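Local coordinates for protein CrataBL (Crataeva tapia, PDB 4II0) that binds glucose and N-acetylglucosamine as a lectin, agglutinates erythrocytes without divalent cations, and inhibits factor Xa and, less strongly, trypsin, at residues 2-7 and 53-58; 33-38 and 91-96; 137-142 and 150-155. All blocks are in the same frame, centred on the assembly; numbering follows the deposited sequence. Where two conformers were deposited one is given.

Interaction 1: residues 2-7 and 53-58; sequences ILTGVP and FTPQNS. With NAG (2-acetamido-2-deoxy-beta-D-glucopyranose), chain K.
Thr4 lies against the strand end at Phe53 to Pro55, and its side chain does most of the close touching there. OG1 reaches the proline ring at CD (Thr4 OG1 to Pro55 CD 3.4 Å), while the methyl CG2 meets the same ring carbon (Thr4 CG2 to Pro55 CD 3.6 Å). OG1 sits beside its own backbone N (chi1 -59°), and its hydrogen bond goes to Leu60 O, just beyond residues 53-58. The backbones are joined by a bond from Gly5 N to Phe53 O (3.2 Å, 157° at the hydrogen), and the same oxygen receives a CA-H...O contact from Thr4 CA at 3.6 Å. Inward of this, Ile2 brings its CG2 branch obliquely to the Phe53 ring, 3.7 Å from CD2; Ile114 and Val63 help to enclose that buried ring.

The Gly5 side is looser and open to solvent. There a type II turn from Leu3 to Val6 closes with only a weak Val6 N to Leu3 O bond, and Gly5 takes the positive phi of its third position. A water ties the turn to the strand, donating to Leu3 O and Val6 O and accepting from Phe53 N (2.9 Å). Past the strand, Asn57 ND2 is covalently bonded to C1 of N-acetylglucosamine, and the sugar points away from the 2-7 segment. The contact thus brings the N-terminal segment alongside strand 51-55, consistent with the beta-trefoil fold of Kunitz-type (I3) inhibitors.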
loop_
_atom_site.group_PDB
_atom_site.type_symbol
_atom_site.label_atom_id
_atom_site.label_comp_id
_atom_site.label_asym_id
_atom_site.label_seq_id
_atom_site.Cartn_x
_atom_site.Cartn_y
_atom_site.Cartn_z
ATOM N N ILE A 2 -0.998 5.997 -17.871
ATOM C CA ILE A 2 -0.721 7.379 -18.189
ATOM C C ILE A 2 -2.030 8.128 -18.372
ATOM O O ILE A 2 -2.911 7.718 -19.152
ATOM C CB ILE A 2 0.138 7.542 -19.457
ATOM C CG1 ILE A 2 1.434 6.752 -19.339
ATOM C CG2 ILE A 2 0.443 9.012 -19.680
ATOM C CD1 ILE A 2 2.124 6.539 -20.700
ATOM N N LEU A 3 -2.152 9.226 -17.651
ATOM C CA LEU A 3 -3.369 10.020 -17.715
ATOM C C LEU A 3 -3.234 11.144 -18.749
ATOM O O LEU A 3 -2.226 11.853 -18.780
ATOM C CB LEU A 3 -3.713 10.598 -16.351
ATOM C CG LEU A 3 -3.993 9.640 -15.176
ATOM C CD1 LEU A 3 -4.407 10.465 -13.943
ATOM C CD2 LEU A 3 -5.072 8.630 -15.544
ATOM N N THR A 4 -4.236 11.274 -19.609
ATOM C CA THR A 4 -4.316 12.414 -20.536
ATOM C C THR A 4 -4.147 13.745 -19.792
ATOM O O THR A 4 -4.752 13.957 -18.733
ATOM C CB THR A 4 -5.694 12.417 -21.155
ATOM O OG1 THR A 4 -5.892 11.175 -21.825
ATOM C CG2 THR A 4 -5.907 13.618 -22.122
ATOM N N GLY A 5 -3.342 14.646 -20.324
ATOM C CA GLY A 5 -3.307 16.000 -19.784
ATOM C C GLY A 5 -2.346 16.206 -18.634
ATOM O O GLY A 5 -2.056 17.344 -18.276
ATOM N N VAL A 6 -1.799 15.121 -18.104
ATOM C CA VAL A 6 -0.923 15.181 -16.949
ATOM C C VAL A 6 0.548 15.108 -17.409
ATOM O O VAL A 6 0.858 14.324 -18.300
ATOM C CB VAL A 6 -1.260 13.993 -15.998
ATOM C CG1 VAL A 6 -0.164 13.772 -14.961
ATOM C CG2 VAL A 6 -2.603 14.254 -15.298
ATOM N N PRO A 7 1.441 15.929 -16.818
ATOM C CA PRO A 7 2.861 15.916 -17.203
ATOM C C PRO A 7 3.648 14.682 -16.702
ATOM O O PRO A 7 3.506 14.309 -15.531
ATOM C CB PRO A 7 3.432 17.185 -16.551
ATOM C CG PRO A 7 2.516 17.530 -15.473
ATOM C CD PRO A 7 1.149 16.954 -15.807
ATOM N N PHE A 53 0.601 13.991 -22.870
ATOM C CA PHE A 53 -0.000 13.164 -23.927
ATOM C C PHE A 53 -1.475 13.504 -24.146
ATOM O O PHE A 53 -2.253 13.613 -23.179
ATOM C CB PHE A 53 0.148 11.680 -23.561
ATOM C CG PHE A 53 1.569 11.262 -23.400
ATOM C CD1 PHE A 53 2.342 10.999 -24.519
ATOM C CD2 PHE A 53 2.164 11.191 -22.127
ATOM C CE1 PHE A 53 3.708 10.635 -24.402
ATOM C CE2 PHE A 53 3.511 10.841 -21.974
ATOM C CZ PHE A 53 4.315 10.567 -23.118
ATOM N N THR A 54 -1.864 13.686 -25.405
ATOM C CA THR A 54 -3.278 13.960 -25.732
ATOM C C THR A 54 -3.762 12.980 -26.794
ATOM O O THR A 54 -3.372 13.086 -27.970
ATOM C CB THR A 54 -3.481 15.424 -26.226
ATOM O OG1 THR A 54 -2.708 16.328 -25.433
ATOM C CG2 THR A 54 -4.962 15.837 -26.209
ATOM N N PRO A 55 -4.610 12.013 -26.400
ATOM C CA PRO A 55 -5.111 11.042 -27.345
ATOM C C PRO A 55 -5.961 11.708 -28.432
ATOM O O PRO A 55 -6.632 12.730 -28.183
ATOM C CB PRO A 55 -5.995 10.140 -26.462
ATOM C CG PRO A 55 -5.338 10.221 -25.130
ATOM C CD PRO A 55 -5.015 11.665 -25.021
ATOM N N GLN A 56 -5.933 11.112 -29.620
ATOM C CA GLN A 56 -6.747 11.568 -30.734
ATOM C C GLN A 56 -8.239 11.521 -30.387
ATOM O O GLN A 56 -9.042 12.301 -30.899
ATOM C CB GLN A 56 -6.510 10.656 -31.906
ATOM C CG GLN A 56 -7.458 10.899 -33.080
ATOM C CD GLN A 56 -6.838 10.373 -34.320
ATOM O OE1 GLN A 56 -6.345 9.252 -34.321
ATOM N NE2 GLN A 56 -6.826 11.169 -35.379
ATOM N N ASN A 57 -8.587 10.557 -29.544
ATOM C CA ASN A 57 -9.928 10.462 -29.010
ATOM C C ASN A 57 -9.937 11.310 -27.758
ATOM O O ASN A 57 -9.357 10.958 -26.737
ATOM C CB ASN A 57 -10.302 8.997 -28.747
ATOM C CG ASN A 57 -11.739 8.821 -28.265
ATOM O OD1 ASN A 57 -12.399 9.783 -27.843
ATOM N ND2 ASN A 57 -12.225 7.574 -28.315
ATOM N N SER A 58 -10.575 12.461 -27.875
ATOM C CA SER A 58 -10.571 13.469 -26.827
ATOM C C SER A 58 -11.494 13.104 -25.653
ATOM O O SER A 58 -11.478 13.780 -24.612
ATOM C CB SER A 58 -10.963 14.825 -27.433
ATOM O OG SER A 58 -12.149 14.676 -28.204
HETATM C C1 NAG K . -13.555 7.207 -27.873
HETATM C C2 NAG K . -14.456 6.407 -28.831
HETATM C C3 NAG K . -15.797 6.045 -28.186
HETATM C C4 NAG K . -15.532 5.409 -26.814
HETATM C C5 NAG K . -14.750 6.418 -25.960
HETATM C C6 NAG K . -14.546 6.002 -24.502
HETATM C C7 NAG K . -13.917 6.816 -31.182
HETATM C C8 NAG K . -14.126 7.688 -32.392
HETATM N N2 NAG K . -14.591 7.159 -30.070
HETATM O O3 NAG K . -16.544 5.176 -29.017
HETATM O O4 NAG K . -16.730 4.982 -26.192
HETATM O O5 NAG K . -13.494 6.612 -26.578
HETATM O O6 NAG K . -13.878 4.760 -24.433
HETATM O O7 NAG K . -13.162 5.835 -31.252
HETATM O O HOH W 1 -0.271 13.030 -20.251
#

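Interaction 2: residues 33-38 and 91-96; sequences CPLDLI and SSIHRG
Leu35 and Ser91 mark the closest backbone approach, their CA atoms 8.1 Å apart, so the two segments meet through side chains with no hydrogen bond between them. Residues 33-38 form an irregular run leading into strand 38-40. Residues 91-96 instead turn back on themselves: Ser91 O accepts from both His94 N (2.9 Å) and Gly96 N (3.0 Å). Arg95 and Gly96 together face Ser91 in a G1 beta bulge, with Arg95 at positive phi. This turn connects strands 87-91 and 96-100, a hairpin of the beta-trefoil expected for a Kunitz-type inhibitor, and the 33-38 run packs beside it.

Leu35 carries most of the packing. Its CG lies anti to the backbone N (chi1 -155°), sending CD2 toward the His94 imidazole, 3.4 Å from CE1, and to Ser91 OG at 3.5 Å; CD1 leans more loosely on Ser91 CB. Leu37 approaches the other nitrogen of the ring, with CD1 3.8 Å from His94 NE2. Both leucines meet the imidazole obliquely, coming from the direction opposite to the histidine side chain. The ring's rotation is fixed by Ser91 OG, which lies in its plane and shares a hydrogen bond with His94 ND1 (2.8 Å). Tyr148 adds an edge-to-face ring contact to His94, and Val98, on the strand that follows the turn, packs against both leucines.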
loop_
_atom_site.group_PDB
_atom_site.type_symbol
_atom_site.label_atom_id
_atom_site.label_comp_id
_atom_site.label_asym_id
_atom_site.label_seq_id
_atom_site.Cartn_x
_atom_site.Cartn_y
_atom_site.Cartn_z
ATOM N N CYS A 33 13.215 28.424 -35.010
ATOM C CA CYS A 33 13.711 27.116 -34.596
ATOM C C CYS A 33 13.230 26.143 -35.654
ATOM O O CYS A 33 12.270 25.442 -35.438
ATOM C CB CYS A 33 13.091 26.755 -33.244
ATOM S SG CYS A 33 13.593 27.874 -31.916
ATOM N N PRO A 34 13.898 26.114 -36.810
ATOM C CA PRO A 34 13.482 25.204 -37.901
ATOM C C PRO A 34 13.642 23.721 -37.538
ATOM O O PRO A 34 12.975 22.860 -38.130
ATOM C CB PRO A 34 14.409 25.585 -39.065
ATOM C CG PRO A 34 15.596 26.289 -38.399
ATOM C CD PRO A 34 15.050 26.958 -37.171
ATOM N N LEU A 35 14.502 23.434 -36.570
ATOM C CA LEU A 35 14.732 22.061 -36.138
ATOM C C LEU A 35 15.123 22.009 -34.659
ATOM O O LEU A 35 16.317 21.890 -34.314
ATOM C CB LEU A 35 15.826 21.448 -37.015
ATOM C CG LEU A 35 15.842 19.948 -37.158
ATOM C CD1 LEU A 35 14.848 19.609 -38.258
ATOM C CD2 LEU A 35 17.264 19.459 -37.487
ATOM N N ASP A 36 14.120 22.150 -33.793
ATOM C CA ASP A 36 14.323 22.097 -32.356
ATOM C C ASP A 36 14.267 20.620 -31.866
ATOM O O ASP A 36 13.208 20.098 -31.551
ATOM C CB ASP A 36 13.244 22.953 -31.679
ATOM C CG ASP A 36 13.470 23.154 -30.174
ATOM O OD1 ASP A 36 14.575 23.495 -29.755
ATOM O OD2 ASP A 36 12.470 23.053 -29.408
ATOM N N LEU A 37 15.408 19.962 -31.839
ATOM C CA LEU A 37 15.471 18.539 -31.472
ATOM C C LEU A 37 15.186 18.273 -29.977
ATOM O O LEU A 37 15.263 19.169 -29.135
ATOM C CB LEU A 37 16.877 18.018 -31.816
ATOM C CG LEU A 37 17.423 18.212 -33.222
ATOM C CD1 LEU A 37 18.893 17.862 -33.222
ATOM C CD2 LEU A 37 16.611 17.371 -34.205
ATOM N N ILE A 38 14.928 17.009 -29.657
ATOM C CA ILE A 38 14.717 16.607 -28.270
ATOM C C ILE A 38 16.013 15.896 -27.907
ATOM O O ILE A 38 16.257 14.801 -28.417
ATOM C CB ILE A 38 13.518 15.678 -28.119
ATOM C CG1 ILE A 38 12.231 16.222 -28.825
ATOM C CG2 ILE A 38 13.274 15.299 -26.618
ATOM C CD1 ILE A 38 11.578 17.421 -28.183
ATOM N N SER A 91 15.671 16.020 -42.122
ATOM C CA SER A 91 16.844 16.903 -42.032
ATOM C C SER A 91 18.056 16.251 -42.721
ATOM O O SER A 91 18.620 15.267 -42.232
ATOM C CB SER A 91 17.162 17.196 -40.586
ATOM O OG SER A 91 18.387 17.885 -40.459
ATOM N N SER A 92 18.440 16.786 -43.874
ATOM C CA SER A 92 19.585 16.200 -44.587
ATOM C C SER A 92 20.879 16.385 -43.763
ATOM O O SER A 92 21.764 15.542 -43.796
ATOM C CB SER A 92 19.710 16.764 -46.004
ATOM O OG SER A 92 19.880 18.174 -45.943
ATOM N N ILE A 93 20.963 17.442 -42.974
ATOM C CA ILE A 93 22.105 17.590 -42.050
ATOM C C ILE A 93 22.082 16.626 -40.834
ATOM O O ILE A 93 22.975 16.685 -39.957
ATOM C CB ILE A 93 22.184 19.027 -41.481
ATOM C CG1 ILE A 93 20.827 19.477 -40.955
ATOM C CG2 ILE A 93 22.777 20.015 -42.542
ATOM C CD1 ILE A 93 20.906 20.525 -39.814
ATOM N N HIS A 94 21.046 15.789 -40.744
ATOM C CA HIS A 94 21.004 14.733 -39.732
ATOM C C HIS A 94 20.778 13.395 -40.383
ATOM O O HIS A 94 20.455 12.428 -39.703
ATOM C CB HIS A 94 19.924 15.039 -38.678
ATOM C CG HIS A 94 20.271 16.213 -37.828
ATOM N ND1 HIS A 94 19.973 17.506 -38.201
ATOM C CD2 HIS A 94 20.942 16.299 -36.661
ATOM C CE1 HIS A 94 20.453 18.346 -37.295
ATOM N NE2 HIS A 94 21.036 17.638 -36.345
ATOM N N ARG A 95 21.011 13.362 -41.706
ATOM C CA ARG A 95 20.723 12.239 -42.587
ATOM C C ARG A 95 19.438 11.546 -42.317
ATOM O O ARG A 95 19.418 10.329 -42.163
ATOM C CB ARG A 95 21.831 11.182 -42.571
ATOM C CG ARG A 95 22.864 11.443 -43.544
ATOM C CD ARG A 95 23.730 10.207 -43.708
ATOM N NE ARG A 95 23.510 9.612 -45.010
ATOM C CZ ARG A 95 24.173 8.554 -45.444
ATOM N NH1 ARG A 95 25.054 7.950 -44.640
ATOM N NH2 ARG A 95 23.939 8.091 -46.667
ATOM N N GLY A 96 18.355 12.306 -42.221
ATOM C CA GLY A 96 17.057 11.648 -42.229
ATOM C C GLY A 96 16.093 12.245 -41.220
ATOM O O GLY A 96 16.230 13.394 -40.838
#

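Interaction 3: residues 137-142 and 150-155; sequences GIETVG and APRDRP. With GOL (glycerol), chain J; SO4 (sulfate ion), chain F.
The Arg152 guanidinium meets Glu139 over one face: Glu139 OE1 stands above the group, offset toward its rim and 3.2 Å from Arg152 NE. The carboxylate and guanidinium planes are 36° apart, and the salt bridge is one of charge alone, since no N-H points at the oxygen. The edge of the group makes the directed bonds. Arg152 NH1 donates to Ile138 O at 2.7 Å, nearly in line with the carbonyl but bent at the hydrogen (143°), with the oxygen slightly out of the guanidinium plane. NH2 donates in plane to O1 of a glycerol (3.1 Å), probably from the crystallisation liquor. A chi1 of 58° sets Arg152 CG between the backbone N and carbonyl carbon, 3.7 Å from Gly137 CA; the bend at chi3 then turns the guanidinium toward Ile138 O and Glu139. The glycerol also takes a bond from Asp153 N to its O2 (2.7 Å).

Closer to the backbone, Glu139 CG packs against Ala150 CB (3.6 Å). Gly137 and Ala150 form an antiparallel hydrogen-bonded pair, with Gly137 N to Ala150 O and Ala150 N to Gly137 O both at 2.9 Å. At the far end of 137-142, a sulfate ion accepts from Gly142 N (3.1 Å to its O1). Strands 134-139 and 148-151 make a beta hairpin, consistent with the beta-trefoil fold of Kunitz-type inhibitors.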
loop_
_atom_site.group_PDB
_atom_site.type_symbol
_atom_site.label_atom_id
_atom_site.label_comp_id
_atom_site.label_asym_id
_atom_site.label_seq_id
_atom_site.Cartn_x
_atom_site.Cartn_y
_atom_site.Cartn_z
ATOM N N GLY A 137 14.071 6.273 -31.529
ATOM C CA GLY A 137 15.268 5.758 -30.914
ATOM C C GLY A 137 16.172 6.948 -30.678
ATOM O O GLY A 137 15.748 8.104 -30.870
ATOM N N ILE A 138 17.404 6.670 -30.289
ATOM C CA ILE A 138 18.366 7.730 -30.031
ATOM C C ILE A 138 19.354 7.725 -31.206
ATOM O O ILE A 138 19.833 6.636 -31.620
ATOM C CB ILE A 138 19.047 7.498 -28.662
ATOM C CG1 ILE A 138 18.033 7.582 -27.536
ATOM C CG2 ILE A 138 20.148 8.597 -28.370
ATOM C CD1 ILE A 138 18.600 7.299 -26.125
ATOM N N GLU A 139 19.620 8.906 -31.794
ATOM C CA GLU A 139 20.697 9.101 -32.786
ATOM C C GLU A 139 21.742 10.095 -32.291
ATOM O O GLU A 139 21.559 10.716 -31.237
ATOM C CB GLU A 139 20.170 9.637 -34.127
ATOM C CG GLU A 139 19.377 8.622 -34.945
ATOM C CD GLU A 139 20.254 7.577 -35.588
ATOM O OE1 GLU A 139 19.713 6.561 -36.067
ATOM O OE2 GLU A 139 21.482 7.767 -35.610
ATOM N N THR A 140 22.814 10.280 -33.091
ATOM C CA THR A 140 23.960 11.132 -32.699
ATOM C C THR A 140 24.634 11.867 -33.871
ATOM O O THR A 140 25.298 12.904 -33.718
ATOM C CB THR A 140 25.017 10.337 -31.906
ATOM O OG1 THR A 140 25.834 9.605 -32.821
ATOM C CG2 THR A 140 24.369 9.375 -30.912
ATOM N N VAL A 141 24.434 11.312 -35.040
ATOM C CA VAL A 141 24.946 11.844 -36.267
ATOM C C VAL A 141 24.497 13.318 -36.455
ATOM O O VAL A 141 23.294 13.643 -36.389
ATOM C CB VAL A 141 24.460 10.888 -37.381
ATOM C CG1 VAL A 141 23.638 11.587 -38.432
ATOM C CG2 VAL A 141 25.583 10.039 -37.916
ATOM N N GLY A 142 25.458 14.212 -36.651
ATOM C CA GLY A 142 25.145 15.618 -36.826
ATOM C C GLY A 142 24.534 16.311 -35.611
ATOM O O GLY A 142 24.016 17.414 -35.749
ATOM N N ALA A 150 15.015 10.251 -32.655
ATOM C CA ALA A 150 14.849 10.226 -34.110
ATOM C C ALA A 150 14.228 8.932 -34.464
ATOM O O ALA A 150 14.584 7.908 -33.858
ATOM C CB ALA A 150 16.233 10.354 -34.788
ATOM N N PRO A 151 13.297 8.930 -35.436
ATOM C CA PRO A 151 12.799 7.653 -35.861
ATOM C C PRO A 151 13.940 6.829 -36.430
ATOM O O PRO A 151 14.774 7.369 -37.155
ATOM C CB PRO A 151 11.843 7.994 -37.001
ATOM C CG PRO A 151 11.404 9.420 -36.762
ATOM C CD PRO A 151 12.654 10.059 -36.130
ATOM N N ARG A 152 13.969 5.540 -36.096
ATOM C CA ARG A 152 15.018 4.669 -36.572
ATOM C C ARG A 152 14.582 3.213 -36.438
ATOM O O ARG A 152 13.469 2.924 -35.967
ATOM C CB ARG A 152 16.348 4.955 -35.841
ATOM C CG ARG A 152 16.354 4.821 -34.348
ATOM C CD ARG A 152 17.784 4.953 -33.796
ATOM N NE ARG A 152 18.722 3.989 -34.423
ATOM C CZ ARG A 152 19.957 3.727 -33.982
ATOM N NH1 ARG A 152 20.414 4.321 -32.899
ATOM N NH2 ARG A 152 20.742 2.855 -34.612
ATOM N N ASP A 153 15.435 2.291 -36.877
ATOM C CA ASP A 153 15.085 0.863 -36.874
ATOM C C ASP A 153 14.997 0.237 -35.480
ATOM O O ASP A 153 14.242 -0.703 -35.262
ATOM C CB ASP A 153 16.063 0.065 -37.755
ATOM C CG ASP A 153 15.773 0.233 -39.267
ATOM O OD1 ASP A 153 14.833 0.994 -39.638
ATOM O OD2 ASP A 153 16.477 -0.414 -40.090
ATOM N N ARG A 154 15.795 0.731 -34.548
ATOM C CA ARG A 154 15.837 0.149 -33.215
ATOM C C ARG A 154 15.176 1.162 -32.264
ATOM O O ARG A 154 15.538 2.326 -32.277
ATOM C CB ARG A 154 17.304 -0.109 -32.792
ATOM C CG ARG A 154 18.028 -1.239 -33.596
ATOM C CD ARG A 154 17.212 -2.572 -33.595
ATOM N NE ARG A 154 18.029 -3.748 -33.927
ATOM C CZ ARG A 154 18.024 -4.384 -35.105
ATOM N NH1 ARG A 154 17.246 -3.973 -36.111
ATOM N NH2 ARG A 154 18.812 -5.438 -35.284
ATOM N N PRO A 155 14.214 0.718 -31.452
ATOM C CA PRO A 155 13.556 1.673 -30.537
ATOM C C PRO A 155 14.395 1.960 -29.313
ATOM O O PRO A 155 15.283 1.155 -28.952
ATOM C CB PRO A 155 12.285 0.948 -30.124
ATOM C CG PRO A 155 12.655 -0.508 -30.153
ATOM C CD PRO A 155 13.671 -0.648 -31.318
HETATM C C1 GOL J . 19.622 3.331 -37.972
HETATM O O1 GOL J . 19.353 2.145 -37.278
HETATM C C2 GOL J . 18.226 3.799 -38.333
HETATM O O2 GOL J . 17.510 2.635 -38.641
HETATM C C3 GOL J . 18.096 4.841 -39.460
HETATM O O3 GOL J . 17.782 6.123 -38.924
HETATM S S SO4 F . 29.222 14.053 -36.305
HETATM O O1 SO4 F . 28.207 13.134 -35.814
HETATM O O2 SO4 F . 30.475 13.364 -36.548
HETATM O O3 SO4 F . 28.750 14.734 -37.507
HETATM O O4 SO4 F . 29.424 15.063 -35.273
HETATM O O HOH W 2 17.795 3.881 -30.247
#

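Interactions 2 and 3 are neighbours, with centres 12 Å apart, and touch where the 91-96 turn meets the end of 137-142: His94 NE2 comes within 3.0 Å of Gly142 O, and His94 O packs 3.5 Å from Val141 CG1. Tyr148 also links them, packing on His94 and hydrogen-bonding to Val141 O. Interaction 1 lies on the opposite side of the chain's centre, its centre 26 Å and 25 Å from those of interactions 2 and 3, without contact within the chain, although Leu3 packs on Gly142 of a second subunit. The Asn57-linked sugar belongs to interaction 1, whereas the glycerol and sulfate, probably crystallisation components, accompany interaction 3. None of these groups identifies the lectin or protease-inhibiting site.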